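Local coordinates for YfdX protein (Salmonella enterica I, PDB 6A02), which has no settled biochemical function but appears to play a dual part in bacterial antibiotic stress and in virulence, at residues Ser67-Pro72 against Asp76-Ile81; Thr59-Tyr64 against Gln138-Val143; Leu12-Ile17 against Gly111-Thr116; Met25-Met30 against Ala47-Lys52; Val143-Ser148 against Gly159-Ser164. One frame throughout, in Å; residues are numbered along the deposited sequence.

How the interactions relate
Following the chain from its N terminus, interaction 3 opens first, at 12-17, and closes only at helix 113-122, so it spans more than half of the chain. Within that span lies interaction 4, which pairs helices 19-36 and 40-54. Interaction 2 begins at 59-64 but ends on helix 136-151, beyond the close of interaction 3, so these two cross. The short loop of interaction 1, leading into strand 77-89, falls inside both. Interaction 5 comes last, joining helix 136-151 to helix 155-167, and shares Val143 with interaction 2. Interactions 4 and 5 meet through Ile28 with Val143 and through Glu51 with Thr144, uniting the two helical hairpins.

Interaction 1: Ser67-Pro72 against Asp76-Ile81; sequences SDKKAP and DHYIRI
Lys69, in the loop after short strand 65-66, packs on Tyr78 of strand 77-89, an outermost strand of the antiparallel sheet within this chain. Lys69 turns its CG beside the carbonyl carbon (chi1 -168°) and lays its methylenes against the tyrosine ring, CE standing over one face and CD 3.6 Å from Tyr78 CD2. The ammonium goes past the ring, where it offers at most a weak, long cation-pi attraction; its hydrogen bond is to the Ser173 carbonyl of the second subunit. A water fills the gap between the backbones, donating to Lys69 O at 2.6 Å and accepting from Tyr78 N at 2.9 Å. Next, Lys70 O meets the ring edge in plane, 3.5 Å from Tyr78 CE2, while also accepting from Ser175 OG of the second subunit. Ala71 points its methyl at the backbone of Asp76, with CB 3.6 Å from Asp76 O. A second water accepts from Ala71 N at 2.9 Å and donates to Asp76 O at 2.7 Å, so water links the two backbones, and no direct hydrogen bond passes between the segments. The Asp76 carboxylate is turned to the start of helix 136-151, accepting from Gln137 N and Gln138 N. Last along the loop, Pro72 crosses the tyrosine side chain at about a right angle, its CD 3.6 Å from Tyr78 OH.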
# COMPACT_ATOMS: atom_id res chain seq x y z
N SER A 67 13.06 -5.99 -19.81
CA SER A 67 12.66 -6.17 -21.21
C SER A 67 11.37 -6.97 -21.35
O SER A 67 10.64 -6.79 -22.33
CB SER A 67 13.80 -6.81 -22.00
OG SER A 67 14.29 -7.96 -21.32
N ASP A 68 11.06 -7.84 -20.38
CA ASP A 68 9.90 -8.72 -20.49
C ASP A 68 8.60 -8.06 -20.01
O ASP A 68 7.67 -8.77 -19.60
CB ASP A 68 10.14 -10.05 -19.76
CG ASP A 68 10.23 -9.90 -18.24
OD1 ASP A 68 10.49 -8.78 -17.76
OD2 ASP A 68 10.04 -10.91 -17.53
N LYS A 69 8.49 -6.73 -20.08
CA LYS A 69 7.29 -6.05 -19.61
C LYS A 69 6.94 -4.92 -20.55
O LYS A 69 7.72 -3.98 -20.71
CB LYS A 69 7.48 -5.52 -18.19
CG LYS A 69 6.18 -5.07 -17.59
CD LYS A 69 6.32 -4.69 -16.14
CE LYS A 69 4.94 -4.58 -15.50
NZ LYS A 69 4.33 -5.93 -15.24
N LYS A 70 5.75 -4.99 -21.17
CA LYS A 70 5.34 -3.97 -22.13
C LYS A 70 4.85 -2.71 -21.41
O LYS A 70 3.98 -2.77 -20.53
CB LYS A 70 4.26 -4.55 -23.05
CG LYS A 70 3.76 -3.62 -24.18
CD LYS A 70 2.40 -3.09 -23.79
CE LYS A 70 1.61 -2.37 -24.89
NZ LYS A 70 2.43 -1.46 -25.74
N ALA A 71 5.43 -1.58 -21.77
CA ALA A 71 5.01 -0.32 -21.19
C ALA A 71 3.72 0.17 -21.85
O ALA A 71 3.44 -0.19 -23.00
CB ALA A 71 6.11 0.72 -21.36
N PRO A 72 2.93 0.98 -21.15
CA PRO A 72 1.64 1.41 -21.73
C PRO A 72 1.78 2.29 -22.96
O PRO A 72 0.87 2.30 -23.80
CB PRO A 72 0.96 2.19 -20.59
CG PRO A 72 1.77 1.95 -19.37
CD PRO A 72 3.11 1.45 -19.77
N ASP A 76 8.04 2.91 -25.26
CA ASP A 76 8.56 3.10 -23.92
C ASP A 76 8.98 1.77 -23.32
O ASP A 76 8.70 0.69 -23.85
CB ASP A 76 7.49 3.77 -23.05
CG ASP A 76 8.06 4.52 -21.86
OD1 ASP A 76 9.29 4.49 -21.64
OD2 ASP A 76 7.25 5.15 -21.14
N HIS A 77 9.66 1.85 -22.17
CA HIS A 77 10.11 0.67 -21.45
C HIS A 77 10.04 0.95 -19.97
O HIS A 77 10.24 2.08 -19.52
CB HIS A 77 11.56 0.32 -21.82
CG HIS A 77 11.74 0.00 -23.27
ND1 HIS A 77 11.60 -1.27 -23.78
CD2 HIS A 77 12.03 0.80 -24.33
CE1 HIS A 77 11.80 -1.25 -25.08
NE2 HIS A 77 12.07 -0.01 -25.44
N TYR A 78 9.77 -0.10 -19.20
CA TYR A 78 9.89 -0.03 -17.75
C TYR A 78 11.35 -0.19 -17.34
O TYR A 78 12.07 -1.04 -17.88
CB TYR A 78 9.09 -1.16 -17.12
CG TYR A 78 7.62 -0.86 -16.98
CD1 TYR A 78 7.17 0.01 -16.00
CD2 TYR A 78 6.69 -1.49 -17.80
CE1 TYR A 78 5.82 0.29 -15.85
CE2 TYR A 78 5.32 -1.23 -17.65
CZ TYR A 78 4.90 -0.33 -16.68
OH TYR A 78 3.56 -0.06 -16.53
N ILE A 79 11.77 0.61 -16.36
CA ILE A 79 13.08 0.47 -15.73
C ILE A 79 12.92 0.14 -14.25
O ILE A 79 11.96 0.55 -13.59
CB ILE A 79 14.00 1.70 -15.92
CG1 ILE A 79 13.36 2.95 -15.31
CG2 ILE A 79 14.38 1.89 -17.40
CD1 ILE A 79 14.39 4.07 -15.02
N ARG A 80 13.90 -0.60 -13.73
CA ARG A 80 13.95 -0.99 -12.32
C ARG A 80 14.46 0.16 -11.47
O ARG A 80 15.52 0.74 -11.76
CB ARG A 80 14.90 -2.18 -12.14
CG ARG A 80 14.40 -3.47 -12.78
CD ARG A 80 15.44 -4.59 -12.65
NE ARG A 80 16.61 -4.27 -13.46
CZ ARG A 80 16.75 -4.62 -14.73
NH1 ARG A 80 15.82 -5.35 -15.35
NH2 ARG A 80 17.85 -4.25 -15.39
N ILE A 81 13.73 0.48 -10.39
CA ILE A 81 14.16 1.53 -9.46
C ILE A 81 14.35 1.04 -8.03
O ILE A 81 14.94 1.77 -7.23
CB ILE A 81 13.25 2.78 -9.50
CG1 ILE A 81 11.89 2.50 -8.85
CG2 ILE A 81 13.09 3.27 -10.92
CD1 ILE A 81 11.04 3.75 -8.65
O HOH W 1 9.93 -2.70 -20.51
O HOH W 2 7.93 -1.84 -23.27

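Interaction 2: Thr59-Tyr64 against Gln138-Val143; sequences TDWNLY and QTRKDV
A cation-pi contact between Arg140 and Trp61 joins a 3-10 turn at residues 61-64 to helix 136-151, near the protein surface. It is a sparse contact, in which two long side chains bridge backbones whose nearest CA atoms, those of Trp61 and Arg140, are 12.4 Å apart. Arg140 is extended from CG to NE and brings its guanidinium over the five-membered ring of the indole, with CZ 4.6 Å from the ring centroid and 12° off the normal. The two planes stand almost perpendicular, 87° apart, so the cation approaches edge-on in a T-shaped arrangement instead of lying flat on the indole. The leading atom is NH2, which lies 3.2 Å from Trp61 CD1 and is displaced toward the ring rim. Its equally short approach to Trp61 NE1 is no hydrogen bond, since both nitrogens are donors; NE1 donates instead to Asp56 O. Further bonds fix the rotation of the guanidinium: Arg140 NE is tied to Leu54 O at the end of helix 40-54, and NH1 to Gln137 OE1 one turn back along its own helix. The indole is thus held between a cation and a methyl group, for on its opposite face Thr59 CG2 sits over the ring centre, 3.5 Å above the plane.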
# COMPACT_ATOMS: atom_id res chain seq x y z
N THR A 59 24.17 8.55 -18.30
CA THR A 59 23.61 7.29 -17.83
C THR A 59 23.19 6.44 -19.02
O THR A 59 22.57 6.92 -19.97
CB THR A 59 22.41 7.57 -16.94
OG1 THR A 59 22.85 8.28 -15.78
CG2 THR A 59 21.74 6.26 -16.50
N ASP A 60 23.54 5.16 -18.97
CA ASP A 60 23.12 4.18 -19.97
C ASP A 60 21.82 3.57 -19.49
O ASP A 60 21.80 2.61 -18.72
CB ASP A 60 24.21 3.13 -20.15
CG ASP A 60 23.82 2.06 -21.15
OD1 ASP A 60 22.74 2.14 -21.76
OD2 ASP A 60 24.62 1.12 -21.32
N TRP A 61 20.70 4.14 -19.96
CA TRP A 61 19.40 3.72 -19.46
C TRP A 61 19.04 2.30 -19.85
O TRP A 61 18.20 1.68 -19.18
CB TRP A 61 18.34 4.75 -19.88
CG TRP A 61 18.58 6.05 -19.20
CD1 TRP A 61 19.17 7.17 -19.73
CD2 TRP A 61 18.30 6.36 -17.83
NE1 TRP A 61 19.27 8.16 -18.78
CE2 TRP A 61 18.73 7.69 -17.60
CE3 TRP A 61 17.71 5.65 -16.78
CZ2 TRP A 61 18.59 8.31 -16.36
CZ3 TRP A 61 17.58 6.27 -15.55
CH2 TRP A 61 18.01 7.59 -15.35
N ASN A 62 19.66 1.75 -20.90
CA ASN A 62 19.41 0.36 -21.27
C ASN A 62 19.71 -0.60 -20.12
O ASN A 62 19.10 -1.67 -20.04
CB ASN A 62 20.29 -0.05 -22.46
CG ASN A 62 20.04 0.79 -23.70
OD1 ASN A 62 19.00 0.68 -24.34
ND2 ASN A 62 21.01 1.64 -24.04
N LEU A 63 20.64 -0.23 -19.24
CA LEU A 63 21.06 -1.14 -18.17
C LEU A 63 19.93 -1.46 -17.20
O LEU A 63 19.99 -2.50 -16.53
CB LEU A 63 22.22 -0.52 -17.38
CG LEU A 63 23.50 -0.24 -18.18
CD1 LEU A 63 24.54 0.39 -17.27
CD2 LEU A 63 24.00 -1.53 -18.78
N TYR A 64 18.91 -0.61 -17.12
CA TYR A 64 17.88 -0.74 -16.10
C TYR A 64 16.57 -1.28 -16.64
O TYR A 64 15.62 -1.46 -15.87
CB TYR A 64 17.65 0.61 -15.42
CG TYR A 64 18.94 1.30 -15.06
CD1 TYR A 64 19.72 0.86 -14.00
CD2 TYR A 64 19.38 2.40 -15.79
CE1 TYR A 64 20.91 1.49 -13.68
CE2 TYR A 64 20.56 3.04 -15.48
CZ TYR A 64 21.32 2.58 -14.43
OH TYR A 64 22.50 3.22 -14.11
N GLN A 138 7.43 7.88 -20.27
CA GLN A 138 6.19 8.44 -19.73
C GLN A 138 6.46 9.25 -18.46
O GLN A 138 5.87 10.32 -18.26
CB GLN A 138 5.18 7.32 -19.50
CG GLN A 138 3.81 7.78 -19.01
CD GLN A 138 2.77 6.66 -19.03
OE1 GLN A 138 3.10 5.47 -19.05
NE2 GLN A 138 1.50 7.05 -19.02
N THR A 139 7.36 8.78 -17.60
CA THR A 139 7.72 9.55 -16.42
C THR A 139 8.48 10.82 -16.79
O THR A 139 8.20 11.89 -16.24
CB THR A 139 8.52 8.70 -15.43
OG1 THR A 139 7.78 7.51 -15.14
CG2 THR A 139 8.76 9.45 -14.12
N ARG A 140 9.43 10.72 -17.72
CA ARG A 140 10.13 11.91 -18.19
C ARG A 140 9.15 12.97 -18.68
O ARG A 140 9.27 14.15 -18.33
CB ARG A 140 11.09 11.55 -19.33
CG ARG A 140 12.37 10.90 -18.87
CD ARG A 140 13.11 10.33 -20.06
NE ARG A 140 14.44 9.87 -19.71
CZ ARG A 140 15.22 9.16 -20.52
NH1 ARG A 140 14.77 8.82 -21.73
NH2 ARG A 140 16.43 8.78 -20.14
N LYS A 141 8.16 12.54 -19.47
CA LYS A 141 7.18 13.49 -20.01
C LYS A 141 6.36 14.14 -18.90
O LYS A 141 6.09 15.34 -18.94
CB LYS A 141 6.28 12.81 -21.04
CG LYS A 141 5.29 13.76 -21.71
CD LYS A 141 4.53 13.06 -22.83
CE LYS A 141 3.47 13.96 -23.44
NZ LYS A 141 2.57 13.20 -24.36
N ASP A 142 5.94 13.35 -17.90
CA ASP A 142 5.23 13.93 -16.76
C ASP A 142 6.05 15.04 -16.10
O ASP A 142 5.52 16.10 -15.77
CB ASP A 142 4.91 12.86 -15.72
CG ASP A 142 3.86 11.85 -16.17
OD1 ASP A 142 3.12 12.11 -17.14
OD2 ASP A 142 3.77 10.79 -15.50
N VAL A 143 7.34 14.79 -15.88
CA VAL A 143 8.16 15.77 -15.17
C VAL A 143 8.36 17.03 -16.00
O VAL A 143 8.17 18.15 -15.51
CB VAL A 143 9.51 15.15 -14.75
CG1 VAL A 143 10.40 16.21 -14.10
CG2 VAL A 143 9.26 14.02 -13.79

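Interaction 3: Leu12-Ile17 against Gly111-Thr116; sequences LNNDKI and GDKKGT
Two flat groups, the side-chain amide of Asn14 and the peptide carbonyl of Leu12, turn toward the ammonium of Lys113, which stands above the plane of each. The lysine reaches them from the first turn of helix 113-122, where a Schellman motif closing the preceding helix at Gly111 leads straight into the N-cap Asp112. Lys113 NZ donates to Asn14 OD1 at 2.8 Å from 38° out of the amide carbonyl plane, and to Leu12 O at 2.9 Å from 51° out of the peptide plane. Neither bond therefore uses an in-plane lone pair. The lysine is extended beyond CG, which spans the distance from the helix to the N-terminal loop and lets CD pass beside Leu12 O on the way. Asn14 keeps CG anti to its carbonyl carbon (chi1 -57°), and its OD1 ends at the ammonium. A third acceptor, Asn37 OD1 of the third subunit, is the strongest partner of this ammonium, so the same lysine joins the loop, the helix and the subunit interface. Three oxygens around NZ would probably steady its positive charge. Behind it the helix start is secured separately. Asp112 O accepts from both Thr116 N and Thr116 OG1, while the carboxylate of Asp112 receives Gly115 N on OD1 at 2.9 Å, from well above its plane.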
# COMPACT_ATOMS: atom_id res chain seq x y z
N LEU A 12 18.44 -9.73 -7.49
CA LEU A 12 18.98 -11.05 -7.16
C LEU A 12 19.62 -11.71 -8.38
O LEU A 12 20.57 -12.48 -8.23
CB LEU A 12 17.89 -11.95 -6.58
CG LEU A 12 17.30 -11.51 -5.24
CD1 LEU A 12 16.14 -12.41 -4.83
CD2 LEU A 12 18.38 -11.49 -4.15
N ASN A 13 19.11 -11.42 -9.58
CA ASN A 13 19.66 -11.95 -10.82
C ASN A 13 20.74 -11.06 -11.41
O ASN A 13 21.11 -11.26 -12.58
CB ASN A 13 18.54 -12.14 -11.86
CG ASN A 13 17.86 -13.47 -11.74
OD1 ASN A 13 16.82 -13.59 -11.10
ND2 ASN A 13 18.45 -14.50 -12.36
N ASN A 14 21.23 -10.07 -10.66
CA ASN A 14 22.35 -9.21 -11.04
C ASN A 14 22.00 -8.20 -12.12
O ASN A 14 22.89 -7.71 -12.82
CB ASN A 14 23.62 -10.00 -11.42
CG ASN A 14 24.08 -10.93 -10.31
OD1 ASN A 14 24.08 -10.56 -9.13
ND2 ASN A 14 24.47 -12.15 -10.68
N ASP A 15 20.73 -7.85 -12.27
CA ASP A 15 20.33 -6.79 -13.19
C ASP A 15 20.38 -5.45 -12.46
O ASP A 15 20.01 -5.35 -11.29
CB ASP A 15 18.93 -7.06 -13.72
CG ASP A 15 18.85 -8.39 -14.46
OD1 ASP A 15 19.72 -8.64 -15.32
OD2 ASP A 15 17.94 -9.19 -14.15
N LYS A 16 20.82 -4.41 -13.17
CA LYS A 16 21.06 -3.12 -12.53
C LYS A 16 19.76 -2.39 -12.22
O LYS A 16 18.78 -2.45 -12.97
CB LYS A 16 21.98 -2.27 -13.41
CG LYS A 16 23.44 -2.71 -13.33
CD LYS A 16 24.31 -2.00 -14.36
CE LYS A 16 25.77 -2.44 -14.25
NZ LYS A 16 26.46 -2.53 -15.57
N ILE A 17 19.78 -1.68 -11.09
CA ILE A 17 18.67 -0.89 -10.58
C ILE A 17 19.10 0.57 -10.58
O ILE A 17 20.23 0.89 -10.18
CB ILE A 17 18.33 -1.34 -9.14
CG1 ILE A 17 17.91 -2.82 -9.08
CG2 ILE A 17 17.25 -0.44 -8.56
CD1 ILE A 17 17.91 -3.39 -7.67
N GLY A 111 27.82 -15.38 0.40
CA GLY A 111 27.45 -14.71 -0.83
C GLY A 111 26.77 -15.61 -1.84
O GLY A 111 26.69 -15.25 -3.02
N ASP A 112 26.27 -16.75 -1.40
CA ASP A 112 25.72 -17.79 -2.27
C ASP A 112 24.21 -17.60 -2.34
O ASP A 112 23.47 -18.16 -1.53
CB ASP A 112 26.07 -19.15 -1.68
CG ASP A 112 25.61 -20.31 -2.53
OD1 ASP A 112 24.98 -20.10 -3.58
OD2 ASP A 112 25.89 -21.46 -2.12
N LYS A 113 23.76 -16.82 -3.32
CA LYS A 113 22.33 -16.50 -3.40
C LYS A 113 21.50 -17.75 -3.62
O LYS A 113 20.50 -17.97 -2.93
CB LYS A 113 22.06 -15.50 -4.53
CG LYS A 113 22.77 -14.17 -4.40
CD LYS A 113 22.23 -13.20 -5.45
CE LYS A 113 23.28 -12.19 -5.88
NZ LYS A 113 22.71 -11.13 -6.77
N LYS A 114 21.90 -18.59 -4.58
CA LYS A 114 21.15 -19.81 -4.85
C LYS A 114 21.12 -20.73 -3.64
O LYS A 114 20.08 -21.29 -3.29
CB LYS A 114 21.74 -20.52 -6.07
CG LYS A 114 21.19 -21.92 -6.32
CD LYS A 114 19.85 -21.89 -7.04
CE LYS A 114 19.36 -23.30 -7.33
NZ LYS A 114 20.21 -23.99 -8.34
N GLY A 115 22.27 -20.89 -2.97
CA GLY A 115 22.29 -21.69 -1.76
C GLY A 115 21.44 -21.11 -0.65
O GLY A 115 20.88 -21.86 0.16
N THR A 116 21.33 -19.78 -0.59
CA THR A 116 20.46 -19.14 0.39
C THR A 116 19.00 -19.50 0.13
O THR A 116 18.28 -19.92 1.04
CB THR A 116 20.67 -17.63 0.36
OG1 THR A 116 22.02 -17.33 0.72
CG2 THR A 116 19.73 -16.94 1.34

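Interaction 4: Met25-Met30 against Ala47-Lys52; sequences MRDIGM and AAQAEK
Asp27 and Ala50 face each other where helices 19-36 and 40-54 run side by side. Both residues point toward the partner helix, and their CB atoms come within 4.0 Å. The alanine methyl also meets Ile28, whose CG1 branch reaches Ala50 CB at 3.9 Å, so one small knob sits between the aspartate stem and the isoleucine side chain. Asp27 has CG anti to its carbonyl carbon (chi1 -70°), which brings the carboxylate across to Gln49. Gln49 was modelled in two conformers, and its amide geometry holds only for the one described: here the two side chains cross at about a right angle, with carboxylate and amide planes 55° apart. Asp27 OD2 lies 3.6 Å from the methylene carbon Gln49 CB, a contact rather than a bond. In the same conformer a water donates to two acceptor oxygens, Asp27 OD1 and Gln49 OE1, each at 3.2 Å, and so links them, though this bridge is doubtful. The firm partner of the carboxylate is Gln23, one turn earlier, whose NE2 donates to OD1. On the far side of this seam Ile28 packs on Val143 and Leu162, from the other helix pair. With an axis separation of 8.2 Å and an angle of 160° between directions, the arrangement is that of an antiparallel helical hairpin, drawn close at alanine, and one half of a four-helix bundle.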
# COMPACT_ATOMS: atom_id res chain seq x y z
N MET A 25 11.96 9.81 -8.37
CA MET A 25 10.60 9.60 -7.90
C MET A 25 10.40 10.21 -6.52
O MET A 25 9.33 10.76 -6.23
CB MET A 25 10.27 8.11 -7.88
CG MET A 25 10.28 7.45 -9.26
SD MET A 25 9.38 8.37 -10.52
CE MET A 25 7.73 8.34 -9.83
N ARG A 26 11.41 10.12 -5.66
CA ARG A 26 11.35 10.78 -4.36
C ARG A 26 11.21 12.29 -4.54
O ARG A 26 10.37 12.93 -3.89
CB ARG A 26 12.61 10.40 -3.58
CG ARG A 26 12.97 11.27 -2.40
CD ARG A 26 11.91 11.29 -1.34
NE ARG A 26 12.45 11.89 -0.12
CZ ARG A 26 11.71 12.26 0.92
NH1 ARG A 26 10.40 12.10 0.89
NH2 ARG A 26 12.29 12.79 1.99
N ASP A 27 11.98 12.87 -5.47
CA ASP A 27 11.89 14.31 -5.72
C ASP A 27 10.52 14.70 -6.26
O ASP A 27 10.01 15.78 -5.93
CB ASP A 27 12.98 14.73 -6.71
CG ASP A 27 14.38 14.67 -6.12
OD1 ASP A 27 14.52 14.48 -4.89
OD2 ASP A 27 15.34 14.83 -6.91
N ILE A 28 9.93 13.85 -7.10
CA ILE A 28 8.60 14.12 -7.67
C ILE A 28 7.55 14.22 -6.56
O ILE A 28 6.70 15.12 -6.56
CB ILE A 28 8.25 13.03 -8.70
CG1 ILE A 28 9.02 13.27 -10.00
CG2 ILE A 28 6.76 12.97 -8.98
CD1 ILE A 28 8.95 12.08 -10.94
N GLY A 29 7.59 13.30 -5.59
CA GLY A 29 6.65 13.37 -4.48
C GLY A 29 6.84 14.61 -3.63
O GLY A 29 5.86 15.25 -3.23
N MET A 30 8.09 14.95 -3.33
CA MET A 30 8.35 16.15 -2.53
C MET A 30 7.92 17.40 -3.28
O MET A 30 7.36 18.33 -2.69
CB MET A 30 9.84 16.22 -2.16
CG MET A 30 10.31 15.11 -1.22
SD MET A 30 11.99 15.36 -0.60
CE MET A 30 11.82 17.10 -0.20
N ALA A 47 11.39 19.37 -8.95
CA ALA A 47 11.04 18.78 -10.24
C ALA A 47 12.19 18.93 -11.23
O ALA A 47 12.43 18.03 -12.04
CB ALA A 47 9.75 19.40 -10.78
N ALA A 48 12.91 20.05 -11.17
CA ALA A 48 14.08 20.22 -12.03
C ALA A 48 15.15 19.20 -11.71
O ALA A 48 15.81 18.67 -12.61
CB ALA A 48 14.62 21.64 -11.91
N GLN A 49 15.36 18.90 -10.42
CA GLN A 49 16.32 17.86 -10.08
C GLN A 49 15.87 16.51 -10.62
O GLN A 49 16.68 15.74 -11.16
CB GLN A 49 16.54 17.78 -8.57
CG GLN A 49 17.17 19.02 -7.92
CD GLN A 49 17.15 18.95 -6.40
OE1 GLN A 49 16.57 18.04 -5.81
NE2 GLN A 49 17.80 19.91 -5.75
N ALA A 50 14.57 16.20 -10.49
CA ALA A 50 14.07 14.94 -11.03
C ALA A 50 14.28 14.87 -12.54
O ALA A 50 14.65 13.82 -13.08
CB ALA A 50 12.59 14.79 -10.68
N GLU A 51 14.04 15.99 -13.24
CA GLU A 51 14.25 16.02 -14.68
C GLU A 51 15.71 15.74 -15.02
O GLU A 51 15.99 14.96 -15.94
CB GLU A 51 13.81 17.37 -15.24
CG GLU A 51 13.81 17.43 -16.76
CD GLU A 51 13.43 18.80 -17.30
OE1 GLU A 51 13.90 19.81 -16.74
OE2 GLU A 51 12.66 18.86 -18.28
N LYS A 52 16.64 16.34 -14.29
CA LYS A 52 18.06 16.11 -14.58
C LYS A 52 18.44 14.66 -14.31
O LYS A 52 19.20 14.06 -15.08
CB LYS A 52 18.94 17.08 -13.79
CG LYS A 52 18.91 18.49 -14.34
CD LYS A 52 19.91 19.41 -13.66
CE LYS A 52 20.12 20.66 -14.48
NZ LYS A 52 18.82 21.32 -14.81
O HOH W 3 16.29 16.50 -3.06

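Interaction 5: Val143-Ser148 against Gly159-Ser164; sequences VTTALS and GLLLKS
Leu161 sends its CD1 methyl against Thr145, reaching CG2 at 3.5 Å, closer than carbon pairs usually come. The torsions on both sides explain the meeting. In Thr145 the methyl is anti to the backbone N while OG1 lies beside it (chi1 -53°), so the hydroxyl turns back to its own helix, where it bonds to Lys141 O, and the methyl is left for the leucine. Leu161 is rotated well past the usual value near -60°, with chi1 at -88°, and the same CD1 lies over the start of the next residue, 3.8 Å from Ala146 N. Ala146 itself points at the partner helix, and its CB is 4.2 Å from Leu161 CB. Leu162 leaves its helix to the flank, yet its CD2 branch comes to 3.9 Å from Ala146 CB. The alanine methyl is thereby received between two successive leucines. Helices 136-151 and 155-167 run antiparallel here, 166° between directions and 8.7 Å between axes, forming the C-terminal hairpin of the four-helix bundle. On one side Leu162 continues to Ile28 of helix 19-36; on the other, Thr145 packs on Tyr91 and Leu161 on Glu89, both of the second subunit. No hydrogen bond passes between the two segments, so the seam relies on apolar packing, and the polar side-chain group of its touching residues, the Thr145 hydroxyl, is satisfied within its own helix.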
# COMPACT_ATOMS: atom_id res chain seq x y z
N VAL A 143 7.34 14.79 -15.88
CA VAL A 143 8.16 15.77 -15.17
C VAL A 143 8.36 17.03 -16.00
O VAL A 143 8.17 18.15 -15.51
CB VAL A 143 9.51 15.15 -14.75
CG1 VAL A 143 10.40 16.21 -14.10
CG2 VAL A 143 9.26 14.02 -13.79
N THR A 144 8.74 16.86 -17.26
CA THR A 144 8.99 18.02 -18.11
C THR A 144 7.72 18.83 -18.30
O THR A 144 7.75 20.07 -18.24
CB THR A 144 9.56 17.58 -19.45
OG1 THR A 144 10.83 16.96 -19.23
CG2 THR A 144 9.75 18.79 -20.36
N THR A 145 6.59 18.15 -18.50
CA THR A 145 5.33 18.86 -18.68
C THR A 145 4.90 19.54 -17.38
O THR A 145 4.41 20.67 -17.41
CB THR A 145 4.25 17.92 -19.22
OG1 THR A 145 4.73 17.27 -20.40
CG2 THR A 145 3.00 18.71 -19.56
N ALA A 146 5.11 18.89 -16.24
CA ALA A 146 4.77 19.53 -14.97
C ALA A 146 5.59 20.81 -14.76
O ALA A 146 5.05 21.81 -14.28
CB ALA A 146 4.98 18.56 -13.80
N LEU A 147 6.88 20.78 -15.09
CA LEU A 147 7.70 21.98 -14.98
C LEU A 147 7.16 23.08 -15.88
O LEU A 147 7.07 24.25 -15.47
CB LEU A 147 9.15 21.67 -15.31
CG LEU A 147 10.00 21.10 -14.19
CD1 LEU A 147 11.30 20.57 -14.75
CD2 LEU A 147 10.24 22.16 -13.12
N SER A 148 6.78 22.73 -17.11
CA SER A 148 6.20 23.72 -18.02
C SER A 148 4.93 24.32 -17.44
O SER A 148 4.71 25.53 -17.52
CB SER A 148 5.92 23.07 -19.37
OG SER A 148 7.12 22.65 -20.00
N GLY A 159 0.58 19.43 -10.27
CA GLY A 159 0.45 18.43 -9.23
C GLY A 159 -0.22 17.17 -9.71
O GLY A 159 0.16 16.06 -9.32
N LEU A 160 -1.23 17.32 -10.57
CA LEU A 160 -1.89 16.15 -11.15
C LEU A 160 -0.92 15.29 -11.95
O LEU A 160 -0.97 14.05 -11.88
CB LEU A 160 -3.04 16.60 -12.05
CG LEU A 160 -4.24 17.27 -11.41
CD1 LEU A 160 -5.18 17.73 -12.52
CD2 LEU A 160 -4.97 16.33 -10.45
N LEU A 161 -0.03 15.92 -12.72
CA LEU A 161 0.94 15.15 -13.50
C LEU A 161 1.98 14.50 -12.62
O LEU A 161 2.42 13.37 -12.89
CB LEU A 161 1.63 16.06 -14.51
CG LEU A 161 0.95 16.22 -15.85
CD1 LEU A 161 1.81 17.11 -16.70
CD2 LEU A 161 0.77 14.87 -16.52
N LEU A 162 2.43 15.19 -11.56
CA LEU A 162 3.35 14.56 -10.62
C LEU A 162 2.71 13.35 -9.94
O LEU A 162 3.36 12.31 -9.77
CB LEU A 162 3.82 15.59 -9.59
CG LEU A 162 4.60 16.77 -10.17
CD1 LEU A 162 4.88 17.75 -9.05
CD2 LEU A 162 5.90 16.31 -10.81
N LYS A 163 1.42 13.46 -9.58
CA LYS A 163 0.72 12.33 -8.99
C LYS A 163 0.60 11.18 -9.98
O LYS A 163 0.80 10.01 -9.62
CB LYS A 163 -0.66 12.77 -8.49
CG LYS A 163 -1.43 11.66 -7.74
CD LYS A 163 -0.63 11.16 -6.54
CE LYS A 163 -1.40 10.16 -5.68
NZ LYS A 163 -0.64 9.81 -4.44
N SER A 164 0.28 11.51 -11.24
CA SER A 164 0.21 10.49 -12.28
C SER A 164 1.53 9.75 -12.43
O SER A 164 1.55 8.52 -12.57
CB SER A 164 -0.18 11.12 -13.60
OG SER A 164 -0.27 10.12 -14.60